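Local coordinates for tyrosine-protein phosphatase YwqE (Bacillus subtilis, PDB 3QY7) that removes phosphate from tyrosine residues of bacterial proteins as a manganese-dependent phosphatase of the CpsB/CapC family, at residues S193-H196 against N202-T205; H5-I8 against M12-G15; T225-L230 against T236-P241; L182-L187 against K214-E219. All coordinates share one frame; numbering follows the deposited sequence. Where two conformers were deposited one is given.

Overall arrangement
Interactions 1 and 2 together build much of the metal centre, with centres about 10 Å apart, and each supplies ligands to the same iron and the same magnesium. Their loops are probably joined by hydrogen bonds, since Asp194 N lies 2.8 Å from His5 O and Ala195 O lies 2.8 Å from His7 N. Interactions 3 and 4 lie away from the metals as structural packing: their centres are about 24 Å and about 27 Å from that of interaction 2, both on the far side of the chain's centre from it. They touch where the side chain of Gln240 packs against that of Asn186. Along the chain, interaction 1 is nested inside the loop closed by interaction 4.

Interaction 1: S193-H196 against N202-T205; sequences SDAH and NFHT. With FE (Fe (III) ion), chain C; MG (magnesium ion), chain D.
The metal centre takes two ligands from the loop after strand 190-192, and between them Ala195 packs on Phe203. Ala195 CB lies over one face of the Phe203 ring, 3.7 Å from its centroid and 14° off the normal, a CH-pi contact. Ser193 CB comes to the same ring obliquely, 3.4 Å from Phe203 CD2. The hydroxyl of Ser193 sits between its backbone N and carbonyl carbon (chi1 72°), where Ser193 OG accepts Ala195 N at 2.9 Å and closes an ST turn. Asp3 OD2 and His5 O, both acceptors, probably compete for its single proton. No direct hydrogen bond spans the segments; water 1 can bridge Ser193 O and Phe203 O, although it has more acceptors nearby than protons. Asp194, inside the turn, and His196, just after it, reach the metals: Asp194 OD1 binds iron at 2.2 Å, and His196 NE2 binds magnesium at 2.1 Å. His196 ND1 donates to Asp194 O at 3.0 Å, with the acceptor in the imidazole plane, restraining ring rotation. His5, His7 and Glu80 are further ligands of that iron. Metal ligands carried on a loop after a parallel strand are characteristic of the TIM-barrel metallo-dependent hydrolases.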
loop_
_atom_site.group_PDB
_atom_site.type_symbol
_atom_site.label_atom_id
_atom_site.label_comp_id
_atom_site.label_asym_id
_atom_site.label_seq_id
_atom_site.Cartn_x
_atom_site.Cartn_y
_atom_site.Cartn_z
ATOM N N SER A 193 -5.608 -1.809 2.606
ATOM C CA SER A 193 -6.611 -2.663 1.966
ATOM C C SER A 193 -6.193 -3.294 0.658
ATOM O O SER A 193 -6.514 -4.462 0.412
ATOM C CB SER A 193 -7.918 -1.892 1.719
ATOM O OG SER A 193 -7.760 -0.935 0.668
ATOM N N ASP A 194 -5.567 -2.499 -0.222
ATOM C CA ASP A 194 -5.380 -2.907 -1.592
ATOM C C ASP A 194 -6.756 -3.313 -2.169
ATOM O O ASP A 194 -6.862 -4.247 -2.972
ATOM C CB ASP A 194 -4.385 -4.074 -1.642
ATOM C CG ASP A 194 -3.765 -4.258 -2.994
ATOM O OD1 ASP A 194 -4.099 -3.519 -3.957
ATOM O OD2 ASP A 194 -2.908 -5.164 -3.089
ATOM N N ALA A 195 -7.813 -2.630 -1.743
ATOM C CA ALA A 195 -9.160 -2.948 -2.221
ATOM C C ALA A 195 -9.332 -2.748 -3.721
ATOM O O ALA A 195 -8.859 -1.757 -4.289
ATOM C CB ALA A 195 -10.218 -2.120 -1.456
ATOM N N HIS A 196 -10.035 -3.678 -4.368
ATOM C CA HIS A 196 -10.364 -3.534 -5.797
ATOM C C HIS A 196 -11.866 -3.501 -6.063
ATOM O O HIS A 196 -12.290 -3.013 -7.091
ATOM C CB HIS A 196 -9.772 -4.673 -6.641
ATOM C CG HIS A 196 -8.306 -4.545 -6.915
ATOM N ND1 HIS A 196 -7.362 -4.476 -5.915
ATOM C CD2 HIS A 196 -7.616 -4.553 -8.079
ATOM C CE1 HIS A 196 -6.157 -4.409 -6.445
ATOM N NE2 HIS A 196 -6.282 -4.449 -7.756
ATOM N N ASN A 202 -11.848 -6.867 -1.035
ATOM C CA ASN A 202 -12.373 -5.728 -0.345
ATOM C C ASN A 202 -11.539 -5.297 0.874
ATOM O O ASN A 202 -10.401 -5.543 0.865
ATOM C CB ASN A 202 -13.817 -5.924 -0.030
ATOM C CG ASN A 202 -14.041 -7.112 0.768
ATOM O OD1 ASN A 202 -13.126 -7.650 1.318
ATOM N ND2 ASN A 202 -15.259 -7.515 0.882
ATOM N N PHE A 203 -12.073 -4.572 1.824
ATOM C CA PHE A 203 -11.207 -3.987 2.821
ATOM C C PHE A 203 -10.706 -4.880 4.002
ATOM O O PHE A 203 -9.527 -5.075 4.129
ATOM C CB PHE A 203 -11.873 -2.720 3.366
ATOM C CG PHE A 203 -11.946 -1.606 2.375
ATOM C CD1 PHE A 203 -12.920 -1.595 1.420
ATOM C CD2 PHE A 203 -11.035 -0.585 2.359
ATOM C CE1 PHE A 203 -12.975 -0.636 0.502
ATOM C CE2 PHE A 203 -11.117 0.358 1.455
ATOM C CZ PHE A 203 -12.080 0.334 0.501
ATOM N N HIS A 204 -11.626 -5.448 4.781
ATOM C CA HIS A 204 -11.249 -6.339 5.886
ATOM C C HIS A 204 -10.319 -5.682 6.913
ATOM O O HIS A 204 -9.504 -6.327 7.583
ATOM C CB HIS A 204 -10.773 -7.697 5.341
ATOM C CG HIS A 204 -11.922 -8.591 4.998
ATOM N ND1 HIS A 204 -12.494 -9.445 5.917
ATOM C CD2 HIS A 204 -12.687 -8.671 3.888
ATOM C CE1 HIS A 204 -13.526 -10.057 5.367
ATOM N NE2 HIS A 204 -13.656 -9.614 4.129
ATOM N N THR A 205 -10.496 -4.373 7.037
ATOM C CA THR A 205 -9.662 -3.521 7.864
ATOM C C THR A 205 -9.725 -3.885 9.350
ATOM O O THR A 205 -8.692 -4.117 9.987
ATOM C CB THR A 205 -10.084 -2.047 7.677
ATOM O OG1 THR A 205 -10.272 -1.782 6.275
ATOM C CG2 THR A 205 -9.035 -1.118 8.229
HETATM FE FE FE C . -2.584 -2.857 -5.453
HETATM MG MG MG D . -4.585 -4.428 -8.930
HETATM O O HOH W 1 -7.541 -6.206 2.294
HETATM O O HOH W 2 -8.540 -6.907 -0.500
HETATM O O HOH W 3 -1.508 -4.352 -5.103
#

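Interaction 2: H5-I8 against M12-G15; sequences HCHI and MDDG. With FE (Fe (III) ion), chain C; MG (magnesium ion), chain D.
Both nitrogens of the His7 ring are engaged at once, one by a metal and the other by Asp13. His7 NE2 binds iron at 2.1 Å, while His7 ND1 donates to Asp13 OD2 at 2.7 Å with an N-H...O angle of 158°. The carboxylate oxygen lies at the edge of the imidazole, near its plane, and is met on its syn side but from well out of the carboxylate plane (31°). These two bonds fix the ring's rotation, and His42, whose backbone N also donates to Asp13 OD2, stacks on it. The pair His5 and His7 forms the His-X-His motif that follows the first strand in metallo-dependent hydrolases, and His5 NE2 reaches the same iron at 2.1 Å. Asp13 CG lies between its backbone N and carbonyl carbon (chi1 70°), which brings Asp13 OD1 within 3.0 Å of Gly15 N and forms an Asx turn. The backbones also approach here, with Gly15 CA in a C-H...O contact 3.4 Å from His7 O. Asp14, modelled in two conformers, binds magnesium through both oxygens in the one described here, with Asp14 OD1 at 2.3 Å. His42 and His196 are the other protein ligands of that magnesium.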
loop_
_atom_site.group_PDB
_atom_site.type_symbol
_atom_site.label_atom_id
_atom_site.label_comp_id
_atom_site.label_asym_id
_atom_site.label_seq_id
_atom_site.Cartn_x
_atom_site.Cartn_y
_atom_site.Cartn_z
ATOM N N HIS A 5 -3.158 2.276 0.303
ATOM C CA HIS A 5 -3.082 1.478 -0.933
ATOM C C HIS A 5 -4.498 1.014 -1.264
ATOM O O HIS A 5 -5.089 0.252 -0.508
ATOM C CB HIS A 5 -2.120 0.295 -0.699
ATOM C CG HIS A 5 -1.907 -0.603 -1.886
ATOM N ND1 HIS A 5 -0.849 -1.481 -1.938
ATOM C CD2 HIS A 5 -2.569 -0.741 -3.062
ATOM C CE1 HIS A 5 -0.888 -2.154 -3.080
ATOM N NE2 HIS A 5 -1.913 -1.716 -3.784
ATOM N N CYS A 6 -5.050 1.498 -2.374
ATOM C CA CYS A 6 -6.461 1.247 -2.678
ATOM C C CYS A 6 -6.754 1.563 -4.137
ATOM O O CYS A 6 -6.298 2.577 -4.673
ATOM C CB CYS A 6 -7.335 2.114 -1.774
ATOM S SG CYS A 6 -9.063 1.615 -1.764
ATOM N N HIS A 7 -7.510 0.686 -4.785
ATOM C CA HIS A 7 -7.814 0.843 -6.192
ATOM C C HIS A 7 -9.259 1.268 -6.349
ATOM O O HIS A 7 -10.080 0.607 -7.003
ATOM C CB HIS A 7 -7.446 -0.450 -6.927
ATOM C CG HIS A 7 -6.001 -0.796 -6.786
ATOM N ND1 HIS A 7 -5.063 -0.440 -7.731
ATOM C CD2 HIS A 7 -5.320 -1.390 -5.779
ATOM C CE1 HIS A 7 -3.871 -0.853 -7.328
ATOM N NE2 HIS A 7 -3.995 -1.417 -6.142
ATOM N N ILE A 8 -9.564 2.412 -5.726
ATOM C CA ILE A 8 -10.909 2.978 -5.696
ATOM C C ILE A 8 -11.226 3.873 -6.908
ATOM O O ILE A 8 -12.396 4.062 -7.233
ATOM C CB ILE A 8 -11.187 3.728 -4.358
ATOM C CG1 ILE A 8 -12.690 3.973 -4.164
ATOM C CG2 ILE A 8 -10.394 5.037 -4.295
ATOM C CD1 ILE A 8 -13.030 4.426 -2.746
ATOM N N MET A 12 -9.331 2.876 -14.262
ATOM C CA MET A 12 -7.916 3.099 -14.325
ATOM C C MET A 12 -7.117 1.847 -14.381
ATOM O O MET A 12 -6.080 1.770 -14.943
ATOM C CB MET A 12 -7.441 3.879 -13.106
ATOM C CG MET A 12 -7.980 5.207 -13.022
ATOM S SD MET A 12 -6.761 6.418 -12.572
ATOM C CE MET A 12 -7.514 7.813 -13.156
ATOM N N ASP A 13 -7.677 0.858 -13.745
ATOM C CA ASP A 13 -7.007 -0.347 -13.434
ATOM C C ASP A 13 -7.960 -1.520 -13.179
ATOM O O ASP A 13 -9.040 -1.564 -13.644
ATOM C CB ASP A 13 -5.803 -0.220 -12.487
ATOM C CG ASP A 13 -6.199 0.117 -11.056
ATOM O OD1 ASP A 13 -7.355 0.098 -10.805
ATOM O OD2 ASP A 13 -5.305 0.363 -10.308
ATOM N N ASP A 14 -7.458 -2.488 -12.461
ATOM C CA ASP A 14 -8.278 -3.619 -12.121
ATOM C C ASP A 14 -9.191 -3.413 -10.908
ATOM O O ASP A 14 -9.881 -4.271 -10.517
ATOM C CB ASP A 14 -7.404 -4.841 -11.941
ATOM C CG ASP A 14 -6.268 -4.577 -11.065
ATOM O OD1 ASP A 14 -5.664 -5.544 -10.677
ATOM O OD2 ASP A 14 -5.933 -3.402 -10.766
ATOM N N GLY A 15 -9.195 -2.219 -10.359
ATOM C CA GLY A 15 -10.073 -1.934 -9.258
ATOM C C GLY A 15 -11.398 -1.363 -9.787
ATOM O O GLY A 15 -11.955 -2.002 -10.670
HETATM FE FE FE C . -2.584 -2.857 -5.453
HETATM MG MG MG D . -4.585 -4.428 -8.930
HETATM O O HOH W 3 -1.508 -4.352 -5.103
#

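Interaction 3: T225-L230 against T236-P241; sequences TENAEL and TIFRQP
Asn227 reaches from helix 219-232 to Ile237 and Phe238 on the tail that follows it. Its CB lies 4.1 Å from Ile237 CG2, its CG is 3.7 Å from Ile237 CB, and the two side chains cross at about a right angle. At the tip the amide spreads over the backbone of a single residue. Asn227 OD1 accepts Phe238 N at 2.8 Å with an N-H...O angle of 166°, the donor standing somewhat tilted from the amide carbonyl plane. Asn227 ND2 donates to Phe238 O at 3.1 Å, meeting a lone pair in the plane of that carbonyl. His189 O takes a further bond from the same amide nitrogen, and three bonds to this buried amide thus fix its rotation. Beside it Leu230 CD1 sits over the centre of the Phe238 ring, 3.6 Å from the centroid and 9° off the normal. Glu226 OE1 comes to the ring's edge instead, 3.4 Å from Phe238 CD1, with carboxylate and ring planes nearly perpendicular. The paired bonds to the N-H and C=O of one residue resemble those of a strand partner, and they tie the tail to helix 219-232, the last helix of this TIM-barrel fold.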
loop_
_atom_site.group_PDB
_atom_site.type_symbol
_atom_site.label_atom_id
_atom_site.label_comp_id
_atom_site.label_asym_id
_atom_site.label_seq_id
_atom_site.Cartn_x
_atom_site.Cartn_y
_atom_site.Cartn_z
ATOM N N THR A 225 -1.034 1.673 12.472
ATOM C CA THR A 225 -2.044 2.611 12.085
ATOM C C THR A 225 -1.530 4.047 12.117
ATOM O O THR A 225 -1.815 4.798 11.258
ATOM C CB THR A 225 -3.295 2.469 13.003
ATOM O OG1 THR A 225 -3.786 1.153 12.953
ATOM C CG2 THR A 225 -4.356 3.460 12.658
ATOM N N GLU A 226 -0.843 4.440 13.184
ATOM C CA GLU A 226 -0.310 5.802 13.259
ATOM C C GLU A 226 0.752 6.039 12.181
ATOM O O GLU A 226 0.978 7.171 11.785
ATOM C CB GLU A 226 0.215 6.154 14.661
ATOM C CG GLU A 226 1.545 5.514 15.040
ATOM C CD GLU A 226 2.076 6.009 16.387
ATOM O OE1 GLU A 226 2.700 5.198 17.117
ATOM O OE2 GLU A 226 1.872 7.205 16.714
ATOM N N ASN A 227 1.405 4.980 11.706
ATOM C CA ASN A 227 2.374 5.158 10.632
ATOM C C ASN A 227 1.733 5.727 9.376
ATOM O O ASN A 227 2.356 6.501 8.690
ATOM C CB ASN A 227 3.132 3.872 10.293
ATOM C CG ASN A 227 4.377 3.693 11.135
ATOM O OD1 ASN A 227 4.828 4.621 11.808
ATOM N ND2 ASN A 227 4.944 2.488 11.098
ATOM N N ALA A 228 0.483 5.355 9.103
ATOM C CA ALA A 228 -0.246 5.955 7.973
ATOM C C ALA A 228 -0.503 7.454 8.189
ATOM O O ALA A 228 -0.425 8.232 7.243
ATOM C CB ALA A 228 -1.553 5.202 7.689
ATOM N N GLU A 229 -0.774 7.847 9.437
ATOM C CA GLU A 229 -0.946 9.266 9.787
ATOM C C GLU A 229 0.376 10.010 9.627
ATOM O O GLU A 229 0.417 11.138 9.108
ATOM C CB GLU A 229 -1.474 9.442 11.227
ATOM C CG GLU A 229 -2.851 8.874 11.512
ATOM C CD GLU A 229 -4.024 9.803 11.147
ATOM O OE1 GLU A 229 -5.178 9.365 11.329
ATOM O OE2 GLU A 229 -3.812 10.941 10.679
ATOM N N LEU A 230 1.473 9.385 10.063
ATOM C CA LEU A 230 2.788 9.991 9.876
ATOM C C LEU A 230 3.118 10.154 8.405
ATOM O O LEU A 230 3.609 11.203 7.985
ATOM C CB LEU A 230 3.899 9.187 10.586
ATOM C CG LEU A 230 3.807 9.139 12.109
ATOM C CD1 LEU A 230 4.711 8.041 12.620
ATOM C CD2 LEU A 230 4.158 10.496 12.744
ATOM N N THR A 236 8.420 11.127 9.510
ATOM C CA THR A 236 9.173 9.888 9.501
ATOM C C THR A 236 8.397 8.818 10.265
ATOM O O THR A 236 7.985 9.054 11.394
ATOM C CB THR A 236 10.560 10.114 10.117
ATOM O OG1 THR A 236 11.248 11.116 9.354
ATOM C CG2 THR A 236 11.380 8.812 10.117
ATOM N N ILE A 237 8.160 7.660 9.631
ATOM C CA ILE A 237 7.457 6.543 10.264
ATOM C C ILE A 237 8.266 5.920 11.402
ATOM O O ILE A 237 9.501 6.080 11.466
ATOM C CB ILE A 237 7.077 5.436 9.248
ATOM C CG1 ILE A 237 8.302 4.975 8.446
ATOM C CG2 ILE A 237 5.993 5.939 8.287
ATOM C CD1 ILE A 237 8.179 3.546 7.895
ATOM N N PHE A 238 7.565 5.207 12.286
ATOM C CA PHE A 238 8.202 4.526 13.404
ATOM C C PHE A 238 8.542 3.101 13.021
ATOM O O PHE A 238 7.722 2.374 12.439
ATOM C CB PHE A 238 7.319 4.539 14.652
ATOM C CG PHE A 238 6.928 5.918 15.112
ATOM C CD1 PHE A 238 5.685 6.135 15.693
ATOM C CD2 PHE A 238 7.812 6.999 14.977
ATOM C CE1 PHE A 238 5.316 7.406 16.135
ATOM C CE2 PHE A 238 7.446 8.273 15.406
ATOM C CZ PHE A 238 6.190 8.468 15.986
ATOM N N ARG A 239 9.760 2.707 13.358
ATOM C CA ARG A 239 10.255 1.386 13.027
ATOM C C ARG A 239 10.773 0.705 14.277
ATOM O O ARG A 239 11.269 1.353 15.205
ATOM C CB ARG A 239 11.383 1.482 11.985
ATOM C CG ARG A 239 10.982 2.216 10.712
ATOM C CD ARG A 239 12.185 2.701 9.907
ATOM N NE ARG A 239 12.628 1.677 8.981
ATOM C CZ ARG A 239 12.446 1.691 7.662
ATOM N NH1 ARG A 239 11.848 2.697 7.034
ATOM N NH2 ARG A 239 12.890 0.670 6.964
ATOM N N GLN A 240 10.647 -0.615 14.290
ATOM C CA GLN A 240 11.299 -1.442 15.297
ATOM C C GLN A 240 12.469 -2.173 14.604
ATOM O O GLN A 240 12.489 -2.287 13.361
ATOM C CB GLN A 240 10.297 -2.417 15.934
ATOM C CG GLN A 240 9.144 -1.754 16.713
ATOM C CD GLN A 240 9.585 -0.991 17.957
ATOM O OE1 GLN A 240 9.052 0.084 18.256
ATOM N NE2 GLN A 240 10.552 -1.540 18.688
ATOM N N PRO A 241 13.458 -2.648 15.391
ATOM C CA PRO A 241 14.615 -3.256 14.746
ATOM C C PRO A 241 14.217 -4.477 13.920
ATOM O O PRO A 241 13.594 -5.405 14.457
ATOM C CB PRO A 241 15.523 -3.647 15.922
ATOM C CG PRO A 241 15.032 -2.869 17.093
ATOM C CD PRO A 241 13.553 -2.705 16.863
#

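Interaction 4: L182-L187 against K214-E219; sequences LVEANL and KEFGSE
Two backbone donors grip Leu182 O, Leu187 N at 3.2 Å and, weakly, Ala185 N at 3.3 Å, directly before Val183 and Glu184, the residues that meet Phe216. With Asn186 N bonded to Val183 O at 3.0 Å and Asn186 at a positive phi of 63°, this is a Schellman motif, and it ends helix 173-184. Phe216 lies at the end of helix 205-216. Strand 190-192 lies between the two helices in sequence, so the contact joins consecutive helices of the TIM-barrel fold, well away from the metal centre. No hydrogen bond crosses it. Phe216 contributes more than half of the buried surface, and the other segment approaches its ring obliquely. On Val183, CG1 is anti to the backbone N (chi1 175°), which carries that methyl to 3.5 Å from Phe216 CE2. Leu180, one turn earlier on the same helix, touches the phenylalanine as well. Glu215 CB covers part of one ring face near the rim. Glu184 runs extended past the ring at about a right angle, its carboxylate plane 89° from the aromatic plane. It touches through its stem, Glu184 CB lying 3.9 Å from Phe216 CE1, and through its backbone, Glu184 N lying 3.8 Å from Phe216 CZ.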
loop_
_atom_site.group_PDB
_atom_site.type_symbol
_atom_site.label_atom_id
_atom_site.label_comp_id
_atom_site.label_asym_id
_atom_site.label_seq_id
_atom_site.Cartn_x
_atom_site.Cartn_y
_atom_site.Cartn_z
ATOM N N LEU A 182 6.098 -12.039 9.132
ATOM C CA LEU A 182 6.701 -10.755 8.712
ATOM C C LEU A 182 6.447 -9.638 9.727
ATOM O O LEU A 182 7.351 -8.856 10.052
ATOM C CB LEU A 182 6.200 -10.358 7.316
ATOM C CG LEU A 182 6.471 -11.317 6.143
ATOM C CD1 LEU A 182 6.025 -10.768 4.785
ATOM C CD2 LEU A 182 7.958 -11.747 6.123
ATOM N N VAL A 183 5.218 -9.568 10.237
ATOM C CA VAL A 183 4.885 -8.565 11.249
ATOM C C VAL A 183 5.724 -8.746 12.524
ATOM O O VAL A 183 6.274 -7.787 13.050
ATOM C CB VAL A 183 3.369 -8.532 11.611
ATOM C CG1 VAL A 183 3.140 -7.555 12.751
ATOM C CG2 VAL A 183 2.507 -8.122 10.381
ATOM N N GLU A 184 5.819 -9.984 13.004
ATOM C CA GLU A 184 6.626 -10.321 14.178
ATOM C C GLU A 184 8.080 -9.863 14.052
ATOM O O GLU A 184 8.673 -9.387 15.022
ATOM C CB GLU A 184 6.607 -11.834 14.377
ATOM C CG GLU A 184 7.120 -12.251 15.724
ATOM C CD GLU A 184 7.109 -13.745 15.917
ATOM O OE1 GLU A 184 8.129 -14.398 15.608
ATOM O OE2 GLU A 184 6.084 -14.258 16.402
ATOM N N ALA A 185 8.633 -10.025 12.852
ATOM C CA ALA A 185 10.029 -9.690 12.556
ATOM C C ALA A 185 10.270 -8.191 12.348
ATOM O O ALA A 185 11.379 -7.778 11.975
ATOM C CB ALA A 185 10.487 -10.467 11.337
ATOM N N ASN A 186 9.231 -7.383 12.583
ATOM C CA ASN A 186 9.315 -5.915 12.434
ATOM C C ASN A 186 9.604 -5.456 11.006
ATOM O O ASN A 186 10.198 -4.395 10.793
ATOM C CB ASN A 186 10.335 -5.307 13.416
ATOM C CG ASN A 186 9.936 -5.488 14.864
ATOM O OD1 ASN A 186 10.779 -5.769 15.730
ATOM N ND2 ASN A 186 8.650 -5.327 15.146
ATOM N N LEU A 187 9.190 -6.252 10.028
ATOM C CA LEU A 187 9.471 -5.963 8.627
ATOM C C LEU A 187 8.343 -5.236 7.913
ATOM O O LEU A 187 8.485 -4.854 6.752
ATOM C CB LEU A 187 9.806 -7.255 7.875
ATOM C CG LEU A 187 11.040 -8.019 8.353
ATOM C CD1 LEU A 187 11.256 -9.168 7.391
ATOM C CD2 LEU A 187 12.294 -7.133 8.432
ATOM N N LYS A 214 -4.941 -9.527 18.784
ATOM C CA LYS A 214 -4.902 -10.839 19.443
ATOM C C LYS A 214 -3.497 -11.433 19.476
ATOM O O LYS A 214 -3.106 -12.047 20.476
ATOM C CB LYS A 214 -5.865 -11.825 18.776
ATOM C CG LYS A 214 -7.336 -11.584 19.100
ATOM C CD LYS A 214 -8.223 -12.724 18.593
ATOM C CE LYS A 214 -8.245 -12.804 17.076
ATOM N NZ LYS A 214 -9.004 -13.990 16.562
ATOM N N GLU A 215 -2.743 -11.254 18.389
ATOM C CA GLU A 215 -1.409 -11.863 18.239
ATOM C C GLU A 215 -0.276 -11.127 18.942
ATOM O O GLU A 215 0.677 -11.770 19.432
ATOM C CB GLU A 215 -1.050 -12.038 16.758
ATOM C CG GLU A 215 -1.856 -13.110 16.036
ATOM C CD GLU A 215 -1.881 -14.442 16.779
ATOM O OE1 GLU A 215 -0.792 -14.952 17.123
ATOM O OE2 GLU A 215 -2.992 -14.969 17.029
ATOM N N PHE A 216 -0.371 -9.799 18.996
ATOM C CA PHE A 216 0.757 -8.971 19.431
ATOM C C PHE A 216 0.433 -7.986 20.542
ATOM O O PHE A 216 1.343 -7.324 21.065
ATOM C CB PHE A 216 1.342 -8.195 18.242
ATOM C CG PHE A 216 1.778 -9.060 17.106
ATOM C CD1 PHE A 216 2.910 -9.863 17.211
ATOM C CD2 PHE A 216 1.060 -9.066 15.919
ATOM C CE1 PHE A 216 3.315 -10.667 16.138
ATOM C CE2 PHE A 216 1.442 -9.856 14.849
ATOM C CZ PHE A 216 2.583 -10.664 14.957
ATOM N N GLY A 217 -0.839 -7.879 20.909
ATOM C CA GLY A 217 -1.267 -6.862 21.863
ATOM C C GLY A 217 -1.599 -5.553 21.174
ATOM O O GLY A 217 -1.375 -5.397 19.974
ATOM N N SER A 218 -2.108 -4.611 21.955
ATOM C CA SER A 218 -2.711 -3.387 21.421
ATOM C C SER A 218 -1.711 -2.400 20.818
ATOM O O SER A 218 -2.045 -1.651 19.877
ATOM C CB SER A 218 -3.520 -2.699 22.526
ATOM O OG SER A 218 -2.660 -2.258 23.566
ATOM N N GLU A 219 -0.487 -2.392 21.332
ATOM C CA GLU A 219 0.464 -1.348 20.940
ATOM C C GLU A 219 0.969 -1.465 19.515
ATOM O O GLU A 219 1.206 -0.454 18.866
ATOM C CB GLU A 219 1.619 -1.229 21.936
ATOM C CG GLU A 219 1.148 -0.754 23.303
ATOM C CD GLU A 219 0.512 0.623 23.238
ATOM O OE1 GLU A 219 -0.737 0.715 23.292
ATOM O OE2 GLU A 219 1.272 1.607 23.122
#